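Ribosome maturation protein SDO1 homolog (Methanothermobacter thermautotrophicus, PDB 2WBM) probably takes part in ribosome maturation by binding the ribosome and RNA, as a flexible archaeal member of the SDO1/SBDS family. Local coordinates at residues K144-E147 with K148-E152; V170-A173 with I174-K177; R114-I117 with E118-L122. All coordinates share one frame; numbering follows the deposited sequence. Where two conformers were deposited one is given.

Contact 1 (K144-E147 with K148-E152); sequences KRIE and KAMEE
With CG beside its own backbone N (chi1 -84°), Lys148 curls back to Glu147 and Lys144. Its outer torsions lie off the staggered positions, so the chain is strained or its end is loosely defined. Glu147 does the reverse: it runs straight out, with CG anti to the backbone N (chi1 -177°). The two side chains cross at a slant, and NZ of Lys148 ends 2.5 Å from OE1 of Glu147, an unusually short salt bridge whose exact length is doubtful. The same NZ makes a weak hydrogen bond of 3.1 Å to O of Lys144. That carbonyl also accepts the regular helix bond from N of Lys148. CD and CE of Lys148 lie close to it, each 3.2 Å from O of Lys144. NH1 of Arg145 comes to 3.5 Å from CB of Lys148 and is buried without a polar partner in the model. On another side of helix 143-152, CG2 of Ile146 meets SD of Met150 at 4.1 Å. Ile128 and Ile125 of helix 110-131 touch Ile146 and Met150. OE2 of Glu147 is 4.5 Å from OE2 of Glu151, a placing of like charges probably eased by two cations: Lys148 at OE1 and, in one of its two conformers, Arg121 at OE2. The Glu147 carboxylate is thus probably kept ionised and may turn less freely, and it ties this helix to helix 110-131.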
ATOM      1  N   LYS A 144      -4.310  17.326   0.238  1.00 16.96           N
ATOM      2  CA  LYS A 144      -5.512  17.984   0.774  1.00 17.94           C
ATOM      3  C   LYS A 144      -6.698  17.962  -0.200  1.00 17.27           C
ATOM      4  O   LYS A 144      -7.847  17.868   0.225  1.00 15.21           O
ATOM      5  CB  LYS A 144      -5.211  19.429   1.183  1.00 19.77           C
ATOM      6  CG  LYS A 144      -4.363  19.558   2.435  1.00 26.05           C
ATOM      7  CD  LYS A 144      -3.900  21.000   2.635  1.00 35.24           C
ATOM      8  CE  LYS A 144      -2.785  21.096   3.670  1.00 39.89           C
ATOM      9  NZ  LYS A 144      -3.218  20.641   5.024  1.00 43.56           N
ATOM     10  N   ARG A 145      -6.417  18.050  -1.501  1.00 16.77           N
ATOM     11  CA  ARG A 145      -7.471  18.063  -2.517  1.00 17.89           C
ATOM     12  C   ARG A 145      -8.103  16.684  -2.675  1.00 17.07           C
ATOM     13  O   ARG A 145      -9.333  16.567  -2.824  1.00 15.10           O
ATOM     14  CB  ARG A 145      -6.936  18.554  -3.867  1.00 18.79           C
ATOM     15  CG  ARG A 145      -8.020  18.861  -4.896  1.00 23.68           C
ATOM     16  CD  ARG A 145      -8.812  20.085  -4.468  1.00 32.74           C
ATOM     17  NE  ARG A 145     -10.117  20.211  -5.116  1.00 37.69           N
ATOM     18  CZ  ARG A 145     -11.211  19.531  -4.769  1.00 40.55           C
ATOM     19  NH1 ARG A 145     -11.169  18.624  -3.798  1.00 32.99           N
ATOM     20  NH2 ARG A 145     -12.351  19.746  -5.416  1.00 37.77           N
ATOM     21  N   ILE A 146      -7.256  15.655  -2.637  1.00 15.62           N
ATOM     22  CA  ILE A 146      -7.698  14.267  -2.688  1.00 14.86           C
ATOM     23  C   ILE A 146      -8.574  13.976  -1.470  1.00 15.70           C
ATOM     24  O   ILE A 146      -9.634  13.366  -1.591  1.00 14.74           O
ATOM     25  CB  ILE A 146      -6.497  13.280  -2.718  1.00 14.56           C
ATOM     26  CG1 ILE A 146      -5.605  13.500  -3.958  1.00 15.20           C
ATOM     27  CG2 ILE A 146      -6.972  11.829  -2.632  1.00 13.14           C
ATOM     28  CD1 ILE A 146      -6.343  13.567  -5.274  1.00 18.68           C
ATOM     29  N   GLU A 147      -8.116  14.408  -0.301  1.00 15.09           N
ATOM     30  CA  GLU A 147      -8.862  14.217   0.939  1.00 16.81           C
ATOM     31  C   GLU A 147     -10.255  14.857   0.848  1.00 16.01           C
ATOM     32  O   GLU A 147     -11.252  14.247   1.247  1.00 14.92           O
ATOM     33  CB  GLU A 147      -8.086  14.804   2.121  1.00 16.82           C
ATOM     34  CG  GLU A 147      -8.748  14.589   3.470  1.00 21.77           C
ATOM     35  CD  GLU A 147      -7.931  15.161   4.611  1.00 25.35           C
ATOM     36  OE1 GLU A 147      -7.379  16.271   4.460  1.00 30.13           O
ATOM     37  OE2 GLU A 147      -7.839  14.501   5.663  1.00 29.35           O
ATOM     38  N   LYS A 148     -10.313  16.078   0.321  1.00 14.88           N
ATOM     39  CA  LYS A 148     -11.576  16.792   0.175  1.00 16.41           C
ATOM     40  C   LYS A 148     -12.531  16.059  -0.762  1.00 15.62           C
ATOM     41  O   LYS A 148     -13.729  15.986  -0.490  1.00 14.46           O
ATOM     42  CB  LYS A 148     -11.338  18.236  -0.285  1.00 17.99           C
ATOM     43  CG  LYS A 148     -11.012  19.219   0.851  1.00 26.13           C
ATOM     44  CD  LYS A 148     -10.383  18.503   2.053  1.00 35.97           C
ATOM     45  CE  LYS A 148      -9.248  19.292   2.682  1.00 41.61           C
ATOM     46  NZ  LYS A 148      -8.247  18.346   3.268  1.00 32.20           N
ATOM     47  N   ALA A 149     -11.987  15.513  -1.850  1.00 13.88           N
ATOM     48  CA  ALA A 149     -12.760  14.723  -2.815  1.00 14.60           C
ATOM     49  C   ALA A 149     -13.344  13.456  -2.178  1.00 13.82           C
ATOM     50  O   ALA A 149     -14.497  13.111  -2.422  1.00 13.69           O
ATOM     51  CB  ALA A 149     -11.893  14.354  -4.020  1.00 15.83           C
ATOM     52  N   MET A 150     -12.543  12.776  -1.366  1.00 13.30           N
ATOM     53  CA  MET A 150     -13.001  11.578  -0.660  1.00 15.15           C
ATOM     54  C   MET A 150     -14.174  11.900   0.266  1.00 17.12           C
ATOM     55  O   MET A 150     -15.150  11.135   0.344  1.00 17.19           O
ATOM     56  CB  MET A 150     -11.849  10.950   0.114  1.00 14.91           C
ATOM     57  CG  MET A 150     -10.801  10.328  -0.789  1.00 15.30           C
ATOM     58  SD  MET A 150      -9.301   9.865   0.094  1.00 18.57           S
ATOM     59  CE  MET A 150      -9.900   8.485   1.084  1.00 19.02           C
ATOM     60  N   GLU A 151     -14.092  13.042   0.945  1.00 16.63           N
ATOM     61  CA  GLU A 151     -15.180  13.482   1.818  1.00 19.32           C
ATOM     62  C   GLU A 151     -16.451  13.772   1.014  1.00 18.88           C
ATOM     63  O   GLU A 151     -17.533  13.317   1.387  1.00 19.21           O
ATOM     64  CB  GLU A 151     -14.767  14.705   2.640  1.00 20.26           C
ATOM     65  CG  GLU A 151     -13.628  14.445   3.633  1.00 24.36           C
ATOM     66  CD  GLU A 151     -13.024  15.732   4.186  1.00 33.34           C
ATOM     67  OE1 GLU A 151     -13.364  16.831   3.688  1.00 37.96           O
ATOM     68  OE2 GLU A 151     -12.202  15.643   5.121  1.00 34.66           O
ATOM     69  N   GLU A 152     -16.302  14.504  -0.090  1.00 16.42           N
ATOM     70  CA  GLU A 152     -17.425  14.829  -0.978  1.00 17.60           C
ATOM     71  C   GLU A 152     -18.112  13.580  -1.528  1.00 15.91           C
ATOM     72  O   GLU A 152     -19.334  13.543  -1.658  1.00 14.58           O
ATOM     73  CB  GLU A 152     -16.967  15.721  -2.132  1.00 18.64           C
ATOM     74  CG  GLU A 152     -16.927  17.199  -1.799  1.00 24.64           C
ATOM     75  CD  GLU A 152     -16.209  18.027  -2.861  1.00 32.41           C
ATOM     76  OE1 GLU A 152     -15.630  17.443  -3.808  1.00 38.47           O
ATOM     77  OE2 GLU A 152     -16.213  19.268  -2.738  1.00 36.96           O
TER

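Contact 2 (V170-A173 with I174-K177); sequences VLKA and IRTK
Arg175 lies alongside Lys172, both side chains pointing the same way. CB of Arg175 sits 3.5 Å from O of Leu171, the carbonyl that also takes a weak hydrogen bond from N of Arg175. CG stands between the backbone N and the carbonyl carbon (chi1 77°), which is the crowded position, and this sets it 3.3 Å from O of Lys172. From there the chain is extended. CD passes the Lys172 backbone, near O and CA, and NE comes near O and CG of Lys172. At the tip, CG of Lys172 lies over the centre of one guanidinium face, 3.6 Å from CZ. NH2 goes further along the lysine and meets CE at 3.6 Å. The guanidinium therefore rests on the methylene groups of Lys172. The ammonium stays apart, with NZ 4.8 Å from NH2 of Arg175, two like charges near each other but not touching.

This is the C-terminal end of helix 163-174, in domain II of the SBDS fold, where the chain leaves the helix for strand 181-191. N of Ile174 still gives a good helix bond of 2.9 Å to O of Val170. Its second bond, to O of Leu171, is weak. The regular helix bonding does not continue through 175-177, although the backbone angles there remain helical. Inside, CG2 of Ile174 packs on CG1 of Val170 at 4.2 Å. Ala149 and Met150 of helix 143-152 touch Ile174, and Ile124 and Ile128 of helix 110-131 touch Val170.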
ATOM      1  N   VAL A 170     -11.209   3.788  -4.343  1.00 13.06           N
ATOM      2  CA  VAL A 170     -11.347   5.194  -3.966  1.00 13.28           C
ATOM      3  C   VAL A 170     -11.196   6.103  -5.193  1.00 14.69           C
ATOM      4  O   VAL A 170     -11.968   7.056  -5.380  1.00 14.22           O
ATOM      5  CB  VAL A 170     -10.369   5.586  -2.832  1.00 13.64           C
ATOM      6  CG1 VAL A 170     -10.437   7.075  -2.549  1.00 13.56           C
ATOM      7  CG2 VAL A 170     -10.673   4.793  -1.553  1.00 11.81           C
ATOM      8  N   LEU A 171     -10.228   5.793  -6.054  1.00 12.40           N
ATOM      9  CA  LEU A 171     -10.042   6.600  -7.257  1.00 12.99           C
ATOM     10  C   LEU A 171     -11.334   6.658  -8.074  1.00 14.36           C
ATOM     11  O   LEU A 171     -11.750   7.736  -8.522  1.00 12.79           O
ATOM     12  CB  LEU A 171      -8.876   6.065  -8.098  1.00 12.38           C
ATOM     13  CG  LEU A 171      -8.562   6.816  -9.394  1.00 17.77           C
ATOM     14  CD1 LEU A 171      -8.180   8.267  -9.111  1.00 13.04           C
ATOM     15  CD2 LEU A 171      -7.458   6.083 -10.163  1.00 16.86           C
ATOM     16  N   LYS A 172     -11.975   5.503  -8.244  1.00 13.36           N
ATOM     17  CA  LYS A 172     -13.224   5.412  -8.983  1.00 16.29           C
ATOM     18  C   LYS A 172     -14.327   6.261  -8.341  1.00 16.86           C
ATOM     19  O   LYS A 172     -15.089   6.936  -9.046  1.00 16.67           O
ATOM     20  CB  LYS A 172     -13.670   3.954  -9.102  1.00 16.73           C
ATOM     21  CG  LYS A 172     -14.479   3.680 -10.340  1.00 22.29           C
ATOM     22  CD  LYS A 172     -15.314   2.423 -10.218  1.00 26.23           C
ATOM     23  CE  LYS A 172     -16.216   2.268 -11.440  1.00 28.15           C
ATOM     24  NZ  LYS A 172     -17.209   1.186 -11.250  1.00 33.06           N
ATOM     25  N   ALA A 173     -14.389   6.239  -7.009  1.00 17.30           N
ATOM     26  CA  ALA A 173     -15.375   7.022  -6.257  1.00 17.79           C
ATOM     27  C   ALA A 173     -15.175   8.539  -6.390  1.00 17.16           C
ATOM     28  O   ALA A 173     -16.149   9.286  -6.500  1.00 19.91           O
ATOM     29  CB  ALA A 173     -15.382   6.601  -4.780  1.00 17.33           C
ATOM     30  N   ILE A 174     -13.926   8.994  -6.398  1.00 15.38           N
ATOM     31  CA  ILE A 174     -13.664  10.439  -6.424  1.00 15.89           C
ATOM     32  C   ILE A 174     -13.578  11.070  -7.821  1.00 17.21           C
ATOM     33  O   ILE A 174     -13.622  12.300  -7.953  1.00 16.25           O
ATOM     34  CB  ILE A 174     -12.419  10.825  -5.597  1.00 15.68           C
ATOM     35  CG1 ILE A 174     -11.140  10.284  -6.257  1.00 14.93           C
ATOM     36  CG2 ILE A 174     -12.585  10.379  -4.133  1.00 16.48           C
ATOM     37  CD1 ILE A 174      -9.848  10.745  -5.598  1.00 18.74           C
ATOM     38  N   ARG A 175     -13.452  10.242  -8.858  1.00 18.14           N
ATOM     39  CA  ARG A 175     -13.282  10.759 -10.223  1.00 19.26           C
ATOM     40  C   ARG A 175     -14.515  11.513 -10.750  1.00 20.22           C
ATOM     41  O   ARG A 175     -14.420  12.220 -11.753  1.00 19.25           O
ATOM     42  CB  ARG A 175     -12.847   9.650 -11.193  1.00 20.91           C
ATOM     43  CG  ARG A 175     -13.964   8.716 -11.620  1.00 25.40           C
ATOM     44  CD  ARG A 175     -13.467   7.574 -12.503  1.00 33.82           C
ATOM     45  NE  ARG A 175     -14.592   6.769 -12.986  1.00 38.79           N
ATOM     46  CZ  ARG A 175     -14.496   5.536 -13.480  1.00 41.52           C
ATOM     47  NH1 ARG A 175     -13.316   4.931 -13.563  1.00 42.08           N
ATOM     48  NH2 ARG A 175     -15.591   4.901 -13.884  1.00 40.44           N
ATOM     49  N   THR A 176     -15.655  11.363 -10.077  1.00 20.32           N
ATOM     50  CA  THR A 176     -16.835  12.174 -10.392  1.00 22.39           C
ATOM     51  C   THR A 176     -16.818  13.513  -9.652  1.00 20.99           C
ATOM     52  O   THR A 176     -17.571  14.424  -9.991  1.00 20.19           O
ATOM     53  CB  THR A 176     -18.167  11.435 -10.108  1.00 22.81           C
ATOM     54  OG1 THR A 176     -18.118  10.818  -8.818  1.00 24.70           O
ATOM     55  CG2 THR A 176     -18.430  10.372 -11.173  1.00 26.38           C
ATOM     56  N   LYS A 177     -15.954  13.630  -8.650  1.00 17.95           N
ATOM     57  CA  LYS A 177     -15.840  14.867  -7.883  1.00 18.13           C
ATOM     58  C   LYS A 177     -14.743  15.787  -8.416  1.00 20.04           C
ATOM     59  O   LYS A 177     -14.924  17.004  -8.463  1.00 21.61           O
ATOM     60  CB  LYS A 177     -15.644  14.578  -6.392  1.00 16.96           C
ATOM     61  CG  LYS A 177     -16.755  13.746  -5.760  1.00 18.02           C
ATOM     62  CD  LYS A 177     -18.143  14.360  -5.983  1.00 20.08           C
ATOM     63  CE  LYS A 177     -19.219  13.557  -5.257  1.00 21.02           C
ATOM     64  NZ  LYS A 177     -20.590  13.972  -5.662  1.00 18.93           N
TER

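Contact 3 (R114-I117 with E118-L122); sequences RQMI and EDKRL
Ile117 and Arg121 share the shortest of the four backbone hydrogen bonds that join 114-117 to 118-122. N of Arg121 lies 2.7 Å from O of Ile117. The other three link Glu118 to Arg114, Asp119 to Gln115 and Lys120 to Met116. All four are i to i+4 bonds with N-H...O angles between 159° and 165°, so this part of the helix is regular.

The charged pairs form a second group. Glu118 is bent at chi2 (40°), which turns its carboxylate along the helix toward Arg121. Arg121 receives it side-on with two nitrogens. NE gives a bond of 3.0 Å to OE1 of Glu118, and NH2 one of 3.1 Å to OE2. Both oxygens are met on the syn side, and CD of Glu118 lies at the guanidinium edge, in its plane. The remaining nitrogen, NH1, bridges to Glu147 of helix 143-152. Arg114 pairs with Glu111, and Asp119 with Lys123, within the same helix. Arg114 and Arg121 were each modelled in two conformers, and their side-chain bonds here belong to one of them.

Packing contacts come last. CB and CG of Lys120 both pass 3.4 Å from O of Met116. CE of Met116 comes to 4.2 Å from NZ of Lys120, which is hydrogen-bonded to O of Pro159. Pro159 also touches Met116 and Ile117, and the buried side chain of Lys120 touches Val163 and Gln166 of helix 163-174.

The i to i+3 Glu-Arg pair is a familiar intrahelical salt bridge, set here on the long helix 110-131.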
ATOM      1  N   ARG A 114     -10.304   1.425  14.396  1.00 11.97           N
ATOM      2  CA  ARG A 114     -10.071   2.876  14.339  0.50 12.42           C
ATOM      3  C   ARG A 114      -8.665   3.179  13.827  1.00 13.92           C
ATOM      4  O   ARG A 114      -8.486   4.012  12.922  1.00 13.52           O
ATOM      5  CB  ARG A 114     -10.271   3.543  15.709  0.50 11.62           C
ATOM      6  CG  ARG A 114      -9.974   5.046  15.698  0.50 12.03           C
ATOM      7  CD  ARG A 114      -9.794   5.620  17.092  0.50 18.09           C
ATOM      8  NE  ARG A 114      -8.483   5.314  17.653  0.50 19.03           N
ATOM      9  CZ  ARG A 114      -7.330   5.712  17.120  0.50 22.47           C
ATOM     10  NH1 ARG A 114      -7.321   6.413  15.995  0.50 23.39           N
ATOM     11  NH2 ARG A 114      -6.184   5.397  17.707  0.50 18.00           N
ATOM     12  N   GLN A 115      -7.673   2.515  14.402  1.00 12.09           N
ATOM     13  CA  GLN A 115      -6.282   2.721  14.021  1.00 13.66           C
ATOM     14  C   GLN A 115      -5.985   2.296  12.585  1.00 13.09           C
ATOM     15  O   GLN A 115      -5.274   3.008  11.867  1.00 14.64           O
ATOM     16  CB  GLN A 115      -5.364   1.998  14.997  1.00 14.30           C
ATOM     17  CG  GLN A 115      -5.340   2.645  16.375  1.00 25.12           C
ATOM     18  CD  GLN A 115      -4.041   2.410  17.128  1.00 36.18           C
ATOM     19  OE1 GLN A 115      -4.019   1.735  18.160  1.00 38.16           O
ATOM     20  NE2 GLN A 115      -2.947   2.968  16.611  1.00 45.84           N
ATOM     21  N   MET A 116      -6.537   1.155  12.173  1.00 11.77           N
ATOM     22  CA  MET A 116      -6.341   0.635  10.819  1.00 14.71           C
ATOM     23  C   MET A 116      -6.990   1.513   9.749  1.00 15.29           C
ATOM     24  O   MET A 116      -6.378   1.764   8.698  1.00 13.33           O
ATOM     25  CB  MET A 116      -6.821  -0.814  10.712  1.00 13.15           C
ATOM     26  CG  MET A 116      -5.956  -1.783  11.546  1.00 16.87           C
ATOM     27  SD  MET A 116      -6.743  -3.396  11.810  1.00 17.88           S
ATOM     28  CE  MET A 116      -6.350  -4.257  10.282  1.00 18.93           C
ATOM     29  N   ILE A 117      -8.217   1.969   9.998  1.00 14.59           N
ATOM     30  CA  ILE A 117      -8.867   2.888   9.059  1.00 15.49           C
ATOM     31  C   ILE A 117      -8.034   4.160   8.903  1.00 16.52           C
ATOM     32  O   ILE A 117      -7.779   4.590   7.777  1.00 16.61           O
ATOM     33  CB  ILE A 117     -10.315   3.241   9.466  1.00 12.70           C
ATOM     34  CG1 ILE A 117     -11.210   2.008   9.270  1.00 14.00           C
ATOM     35  CG2 ILE A 117     -10.844   4.427   8.609  1.00 14.55           C
ATOM     36  CD1 ILE A 117     -12.629   2.189   9.853  1.00 11.89           C
ATOM     37  N   GLU A 118      -7.603   4.743  10.019  1.00 13.91           N
ATOM     38  CA  GLU A 118      -6.855   5.994   9.974  1.00 15.75           C
ATOM     39  C   GLU A 118      -5.545   5.811   9.202  1.00 16.62           C
ATOM     40  O   GLU A 118      -5.208   6.636   8.346  1.00 14.99           O
ATOM     41  CB  GLU A 118      -6.595   6.532  11.384  1.00 15.77           C
ATOM     42  CG  GLU A 118      -5.958   7.953  11.432  1.00 23.10           C
ATOM     43  CD  GLU A 118      -6.531   8.935  10.384  1.00 34.34           C
ATOM     44  OE1 GLU A 118      -7.771   9.150  10.326  1.00 30.13           O
ATOM     45  OE2 GLU A 118      -5.726   9.502   9.609  1.00 38.73           O
ATOM     46  N   ASP A 119      -4.840   4.716   9.497  1.00 14.16           N
ATOM     47  CA  ASP A 119      -3.581   4.391   8.839  1.00 15.26           C
ATOM     48  C   ASP A 119      -3.781   4.231   7.329  1.00 15.78           C
ATOM     49  O   ASP A 119      -3.027   4.820   6.532  1.00 17.09           O
ATOM     50  CB  ASP A 119      -2.971   3.120   9.434  1.00 15.20           C
ATOM     51  CG  ASP A 119      -1.654   2.723   8.755  1.00 22.54           C
ATOM     52  OD1 ASP A 119      -0.631   3.427   8.948  1.00 23.52           O
ATOM     53  OD2 ASP A 119      -1.650   1.708   8.020  1.00 24.91           O
ATOM     54  N   LYS A 120      -4.785   3.443   6.940  1.00 14.70           N
ATOM     55  CA  LYS A 120      -5.044   3.205   5.527  1.00 15.57           C
ATOM     56  C   LYS A 120      -5.566   4.443   4.815  1.00 16.54           C
ATOM     57  O   LYS A 120      -5.184   4.693   3.676  1.00 16.10           O
ATOM     58  CB  LYS A 120      -5.948   1.990   5.315  1.00 16.49           C
ATOM     59  CG  LYS A 120      -5.210   0.701   5.695  1.00 18.66           C
ATOM     60  CD  LYS A 120      -5.897  -0.531   5.226  1.00 19.44           C
ATOM     61  CE  LYS A 120      -5.025  -1.770   5.474  1.00 19.10           C
ATOM     62  NZ  LYS A 120      -4.965  -2.127   6.932  1.00 22.89           N
ATOM     63  N   ARG A 121      -6.406   5.229   5.494  1.00 14.66           N
ATOM     64  CA  ARG A 121      -6.927   6.482   4.932  0.50 14.41           C
ATOM     65  C   ARG A 121      -5.771   7.378   4.482  1.00 14.76           C
ATOM     66  O   ARG A 121      -5.746   7.872   3.350  1.00 14.27           O
ATOM     67  CB  ARG A 121      -7.798   7.209   5.967  0.50 12.98           C
ATOM     68  CG  ARG A 121      -8.496   8.465   5.460  0.50 13.74           C
ATOM     69  CD  ARG A 121      -9.248   9.189   6.582  0.50  7.76           C
ATOM     70  NE  ARG A 121      -8.340   9.942   7.442  0.50 14.69           N
ATOM     71  CZ  ARG A 121      -7.915  11.176   7.190  0.50 14.32           C
ATOM     72  NH1 ARG A 121      -8.331  11.824   6.110  0.50  6.72           N
ATOM     73  NH2 ARG A 121      -7.081  11.770   8.031  0.50 15.97           N
ATOM     74  N   LEU A 122      -4.802   7.582   5.374  1.00 14.02           N
ATOM     75  CA  LEU A 122      -3.666   8.442   5.042  1.00 14.37           C
ATOM     76  C   LEU A 122      -2.836   7.861   3.898  1.00 15.28           C
ATOM     77  O   LEU A 122      -2.427   8.593   2.997  1.00 12.57           O
ATOM     78  CB  LEU A 122      -2.791   8.733   6.273  1.00 15.83           C
ATOM     79  CG  LEU A 122      -1.561   9.631   6.010  1.00 25.43           C
ATOM     80  CD1 LEU A 122      -1.940  11.048   5.528  1.00 27.43           C
ATOM     81  CD2 LEU A 122      -0.625   9.702   7.222  1.00 30.10           C
TER

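Along the chain the order is contact 3, contact 1, contact 2. They lie on helix 110-131, on helix 143-152, and at the end of helix 163-174 with the loop that follows. Contacts 1 and 2 are close, with centres about 10 Å apart, and their apolar side chains pack together within domain II. Contact 3 is about 15 Å from contact 1, centre to centre, and a salt bridge seen in one arginine conformer joins them. It does not touch contact 2; their nearest atoms are about 8 Å apart. Charge and packing together probably help fix how the three helices sit against one another in a protein noted for its flexibility.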